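Local atomic coordinates of Sn-glycerol-3-phosphate ABC transporter substrate-binding protein UspB (Mycobacterium tuberculosis, PDB entry 4MFI), a protein that probably captures glycerophosphocholine outside the cytoplasmic membrane and delivers it to an ABC transporter for uptake. Residues 37-42 against 94-99; 43-48 against 69-74. All blocks are in the same frame, centred on the assembly; numbering follows the deposited sequence.

In the fold
From the N terminus the chain first enters strand 39-43, the common partner of both contacts. It then runs through the loop that follows S43, helix 50-63 and strand 69-73, where contact 2 closes a short loop holding that helix. Helix 78-88 follows before strand 97-101 returns to the other flank of strand 39-43 and closes contact 1, so contact 2 is nested inside the loop of contact 1. The centres of the two are about 10 Å apart, and K70 N and I72 N probably donate to I39 O and F41 O between them. Together they set three parallel strands side by side, 39-43 in the middle; helix 50-63 links 39-43 to 69-73, and helix 78-88 links 69-73 to 97-101.

Contact 1 (37-42 against 94-99)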
loop_
_atom_site.group_PDB
_atom_site.type_symbol
_atom_site.label_atom_id
_atom_site.label_comp_id
_atom_site.label_asym_id
_atom_site.label_seq_id
_atom_site.Cartn_x
_atom_site.Cartn_y
_atom_site.Cartn_z
ATOM N N GLY A 37 32.060 3.019 9.677
ATOM C CA GLY A 37 31.096 3.885 10.333
ATOM C C GLY A 37 29.789 3.136 10.516
ATOM O O GLY A 37 29.575 2.110 9.872
ATOM N N PRO A 38 28.910 3.638 11.395
ATOM C CA PRO A 38 27.636 2.973 11.693
ATOM C C PRO A 38 26.773 2.780 10.455
ATOM O O PRO A 38 26.919 3.512 9.468
ATOM C CB PRO A 38 26.945 3.951 12.649
ATOM C CG PRO A 38 28.059 4.724 13.272
ATOM C CD PRO A 38 29.097 4.862 12.196
ATOM N N ILE A 39 25.889 1.790 10.514
ATOM C CA ILE A 39 24.864 1.604 9.497
ATOM C C ILE A 39 23.902 2.793 9.534
ATOM O O ILE A 39 23.257 3.038 10.557
ATOM C CB ILE A 39 24.084 0.298 9.746
ATOM C CG1 ILE A 39 25.028 -0.905 9.642
ATOM C CG2 ILE A 39 22.918 0.162 8.767
ATOM C CD1 ILE A 39 24.432 -2.214 10.147
ATOM N N ASP A 40 23.816 3.536 8.431
ATOM C CA ASP A 40 22.936 4.701 8.359
ATOM C C ASP A 40 21.575 4.289 7.807
ATOM O O ASP A 40 21.465 3.866 6.652
ATOM C CB ASP A 40 23.569 5.807 7.499
ATOM C CG ASP A 40 24.782 6.455 8.166
ATOM O OD1 ASP A 40 24.719 6.742 9.382
ATOM O OD2 ASP A 40 25.811 6.670 7.480
ATOM N N PHE A 41 20.552 4.383 8.651
ATOM C CA PHE A 41 19.191 3.977 8.310
ATOM C C PHE A 41 18.346 5.233 8.124
ATOM O O PHE A 41 18.050 5.946 9.088
ATOM C CB PHE A 41 18.628 3.079 9.422
ATOM C CG PHE A 41 17.176 2.714 9.258
ATOM C CD1 PHE A 41 16.571 2.693 8.004
ATOM C CD2 PHE A 41 16.410 2.396 10.372
ATOM C CE1 PHE A 41 15.228 2.366 7.866
ATOM C CE2 PHE A 41 15.067 2.060 10.243
ATOM C CZ PHE A 41 14.477 2.042 8.988
ATOM N N TRP A 42 17.981 5.506 6.875
ATOM C CA TRP A 42 17.171 6.673 6.535
ATOM C C TRP A 42 15.694 6.321 6.513
ATOM O O TRP A 42 15.237 5.553 5.659
ATOM C CB TRP A 42 17.570 7.226 5.168
ATOM C CG TRP A 42 18.888 7.936 5.147
ATOM C CD1 TRP A 42 19.877 7.881 6.092
ATOM C CD2 TRP A 42 19.360 8.821 4.125
ATOM N NE1 TRP A 42 20.935 8.676 5.714
ATOM C CE2 TRP A 42 20.641 9.263 4.510
ATOM C CE3 TRP A 42 18.821 9.280 2.919
ATOM C CZ2 TRP A 42 21.396 10.138 3.727
ATOM C CZ3 TRP A 42 19.571 10.150 2.144
ATOM C CH2 TRP A 42 20.842 10.571 2.552
ATOM N N VAL A 94 25.643 8.223 1.019
ATOM C CA VAL A 94 24.351 7.578 0.842
ATOM C C VAL A 94 24.009 6.793 2.099
ATOM O O VAL A 94 24.897 6.456 2.887
ATOM C CB VAL A 94 24.356 6.626 -0.380
ATOM C CG1 VAL A 94 24.471 7.420 -1.680
ATOM C CG2 VAL A 94 25.472 5.602 -0.261
ATOM N N PRO A 95 22.717 6.512 2.308
ATOM C CA PRO A 95 22.334 5.635 3.418
ATOM C C PRO A 95 22.794 4.208 3.152
ATOM O O PRO A 95 23.054 3.850 1.998
ATOM C CB PRO A 95 20.805 5.696 3.396
ATOM C CG PRO A 95 20.457 6.064 1.974
ATOM C CD PRO A 95 21.548 7.018 1.565
ATOM N N ASP A 96 22.896 3.404 4.203
ATOM C CA ASP A 96 23.079 1.965 4.036
ATOM C C ASP A 96 21.748 1.266 3.827
ATOM O O ASP A 96 21.663 0.259 3.110
ATOM C CB ASP A 96 23.776 1.374 5.259
ATOM C CG ASP A 96 25.189 1.871 5.403
ATOM O OD1 ASP A 96 26.100 1.257 4.808
ATOM O OD2 ASP A 96 25.384 2.891 6.096
ATOM N N VAL A 97 20.712 1.806 4.468
ATOM C CA VAL A 97 19.359 1.253 4.413
ATOM C C VAL A 97 18.421 2.428 4.215
ATOM O O VAL A 97 18.481 3.405 4.965
ATOM C CB VAL A 97 19.000 0.507 5.720
ATOM C CG1 VAL A 97 17.552 0.027 5.688
ATOM C CG2 VAL A 97 19.951 -0.665 5.943
ATOM N N VAL A 98 17.578 2.359 3.191
ATOM C CA VAL A 98 16.689 3.474 2.878
ATOM C C VAL A 98 15.246 3.015 2.675
ATOM O O VAL A 98 14.984 1.988 2.038
ATOM C CB VAL A 98 17.199 4.304 1.658
ATOM C CG1 VAL A 98 17.263 3.444 0.391
ATOM C CG2 VAL A 98 16.342 5.540 1.441
ATOM N N LEU A 99 14.313 3.777 3.240
ATOM C CA LEU A 99 12.890 3.476 3.148
ATOM C C LEU A 99 12.291 4.063 1.862
ATOM O O LEU A 99 12.222 5.286 1.700
ATOM C CB LEU A 99 12.175 4.049 4.370
ATOM C CG LEU A 99 10.684 3.751 4.527
ATOM C CD1 LEU A 99 10.468 2.250 4.677
ATOM C CD2 LEU A 99 10.117 4.487 5.729
HETATM O O HOH W 1 25.246 8.557 4.865
#
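Strands 39-42 and 97-99 run parallel, their axes 4° apart and 4.8 Å at closest approach, with F41 beside V97 and W42 beside V98. W42 N donates to V97 O at 2.9 Å, and W42 O takes L99 N. At the start of the pairing D40 O receives two donors: D96 N in its carbonyl plane, on a lone pair, and V97 N, tilted 21° from that plane.

D96 also reaches back with its side chain. CG lies anti to its own carbonyl carbon (chi1 -66°), and OD2 accepts D40 N at 2.9 Å in an almost straight bond that meets it on the anti side, out of the carboxylate plane. The two carboxylates come close, D40 OD2 to D96 OD2 4.0 Å, but K33 forms salt bridges with both, which probably offsets their repulsion; R319 pairs with D96 OD1. A water bridges D40 OD2 and V94 O.

P95 lies over one face of the W42 indole, its CB 3.4 Å from the centroid of the five-membered ring in a CH-pi contact, while CG and CD spread over the six-membered ring. CG1 of V97 touches CD1 of the F41 ring at 3.7 Å, and V97 O lies at the ring edge. A central strand flanked by parallel strands, with helices in the connections, is typical of the alpha/beta domains of periplasmic-binding-protein folds, to which this solute-binding family belongs.

Contact 2 (43-48 against 69-74); sequences SSHPGQ and VKLIDA
Backbone bonds join S43 to the end of strand 69-73 in parallel fashion: S43 N donates to I72 O at 3.2 Å, and A74 N returns a bond to S43 O at 3.0 Å. Both are nearly straight. S43 thereby pairs with D73 at the last step of the strand pairing.

Within the loop, S43 OG accepts H45 N at 2.9 Å, an ST turn at the end of the strand. E53 binds both side chains, through OE2 to S43 OG and OE1 to H45 ND1, which helps fix how the imidazole is turned.

Packing is carried by that ring. Its CE1 meets L71 CG at 3.7 Å, edge-on, while NE2 comes to 3.6 Å from D73 CB. The D73 carboxylate plane stands 65° from the ring, and S43 O lies over the centre of one ring face. L71 holds CG anti to its backbone N (chi1 -178°), which brings CG and the CD2 methyl to CE1 at the ring edge.

E53 and I57 of helix 50-63 touch L71 as well, A74 packs on K84 of helix 78-88, and S43 meets L99 of strand 97-101.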
loop_
_atom_site.group_PDB
_atom_site.type_symbol
_atom_site.label_atom_id
_atom_site.label_comp_id
_atom_site.label_asym_id
_atom_site.label_seq_id
_atom_site.Cartn_x
_atom_site.Cartn_y
_atom_site.Cartn_z
ATOM N N SER A 43 14.949 6.889 7.454
ATOM C CA SER A 43 13.523 6.619 7.582
ATOM C C SER A 43 12.723 7.910 7.735
ATOM O O SER A 43 13.243 8.925 8.209
ATOM C CB SER A 43 13.278 5.720 8.796
ATOM O OG SER A 43 11.895 5.470 8.976
ATOM N N SER A 44 11.461 7.865 7.326
ATOM C CA SER A 44 10.530 8.957 7.587
ATOM C C SER A 44 9.710 8.670 8.842
ATOM O O SER A 44 8.822 9.443 9.202
ATOM C CB SER A 44 9.595 9.151 6.396
ATOM O OG SER A 44 8.964 7.928 6.063
ATOM N N HIS A 45 10.022 7.561 9.507
ATOM C CA HIS A 45 9.300 7.146 10.709
ATOM C C HIS A 45 7.795 7.054 10.453
ATOM O O HIS A 45 7.008 7.705 11.147
ATOM C CB HIS A 45 9.557 8.116 11.873
ATOM C CG HIS A 45 10.982 8.567 11.997
ATOM N ND1 HIS A 45 12.039 7.687 12.091
ATOM C CD2 HIS A 45 11.520 9.808 12.054
ATOM C CE1 HIS A 45 13.168 8.367 12.193
ATOM N NE2 HIS A 45 12.882 9.656 12.177
ATOM N N PRO A 46 7.386 6.244 9.466
ATOM C CA PRO A 46 5.969 6.220 9.084
ATOM C C PRO A 46 5.079 5.772 10.238
ATOM O O PRO A 46 5.459 4.888 11.012
ATOM C CB PRO A 46 5.930 5.201 7.942
ATOM C CG PRO A 46 7.099 4.295 8.210
ATOM C CD PRO A 46 8.166 5.211 8.760
ATOM N N GLY A 47 3.908 6.386 10.363
ATOM C CA GLY A 47 3.034 6.089 11.482
ATOM C C GLY A 47 3.612 6.546 12.808
ATOM O O GLY A 47 3.333 5.943 13.846
ATOM N N GLN A 48 4.423 7.605 12.766
ATOM C CA GLN A 48 5.053 8.189 13.958
ATOM C C GLN A 48 5.814 7.141 14.757
ATOM O O GLN A 48 5.627 7.008 15.972
ATOM C CB GLN A 48 4.016 8.865 14.850
ATOM C CG GLN A 48 3.240 9.970 14.170
ATOM C CD GLN A 48 2.473 10.810 15.168
ATOM O OE1 GLN A 48 3.002 11.179 16.216
ATOM N NE2 GLN A 48 1.216 11.106 14.855
ATOM N N VAL A 69 23.790 1.160 14.597
ATOM C CA VAL A 69 22.909 1.770 13.611
ATOM C C VAL A 69 22.577 3.197 14.019
ATOM O O VAL A 69 22.291 3.472 15.187
ATOM C CB VAL A 69 21.593 0.972 13.472
ATOM C CG1 VAL A 69 20.709 1.586 12.396
ATOM C CG2 VAL A 69 21.882 -0.489 13.156
ATOM N N LYS A 70 22.632 4.103 13.053
ATOM C CA LYS A 70 22.229 5.481 13.261
ATOM C C LYS A 70 20.886 5.692 12.565
ATOM O O LYS A 70 20.770 5.491 11.351
ATOM C CB LYS A 70 23.296 6.419 12.692
ATOM C CG LYS A 70 22.966 7.895 12.759
ATOM C CD LYS A 70 22.617 8.358 14.161
ATOM C CE LYS A 70 22.318 9.855 14.167
ATOM N NZ LYS A 70 21.873 10.347 15.504
ATOM N N LEU A 71 19.872 6.063 13.342
ATOM C CA LEU A 71 18.557 6.371 12.793
ATOM C C LEU A 71 18.536 7.825 12.349
ATOM O O LEU A 71 18.701 8.738 13.161
ATOM C CB LEU A 71 17.464 6.117 13.833
ATOM C CG LEU A 71 16.019 6.345 13.375
ATOM C CD1 LEU A 71 15.656 5.387 12.251
ATOM C CD2 LEU A 71 15.048 6.188 14.540
ATOM N N ILE A 72 18.355 8.032 11.049
ATOM C CA ILE A 72 18.364 9.362 10.469
ATOM C C ILE A 72 16.941 9.755 10.099
ATOM O O ILE A 72 16.262 9.003 9.405
ATOM C CB ILE A 72 19.213 9.382 9.183
ATOM C CG1 ILE A 72 20.642 8.915 9.467
ATOM C CG2 ILE A 72 19.210 10.768 8.556
ATOM C CD1 ILE A 72 21.383 9.820 10.400
ATOM N N ASP A 73 16.484 10.917 10.569
ATOM C CA ASP A 73 15.210 11.471 10.109
ATOM C C ASP A 73 15.417 12.024 8.703
ATOM O O ASP A 73 15.929 13.134 8.524
ATOM C CB ASP A 73 14.705 12.567 11.053
ATOM C CG ASP A 73 13.259 12.974 10.768
ATOM O OD1 ASP A 73 12.746 12.674 9.665
ATOM O OD2 ASP A 73 12.632 13.602 11.651
ATOM N N ALA A 74 15.007 11.244 7.711
ATOM C CA ALA A 74 15.300 11.553 6.317
ATOM C C ALA A 74 14.147 12.273 5.624
ATOM O O ALA A 74 14.198 12.530 4.419
ATOM C CB ALA A 74 15.661 10.272 5.566
#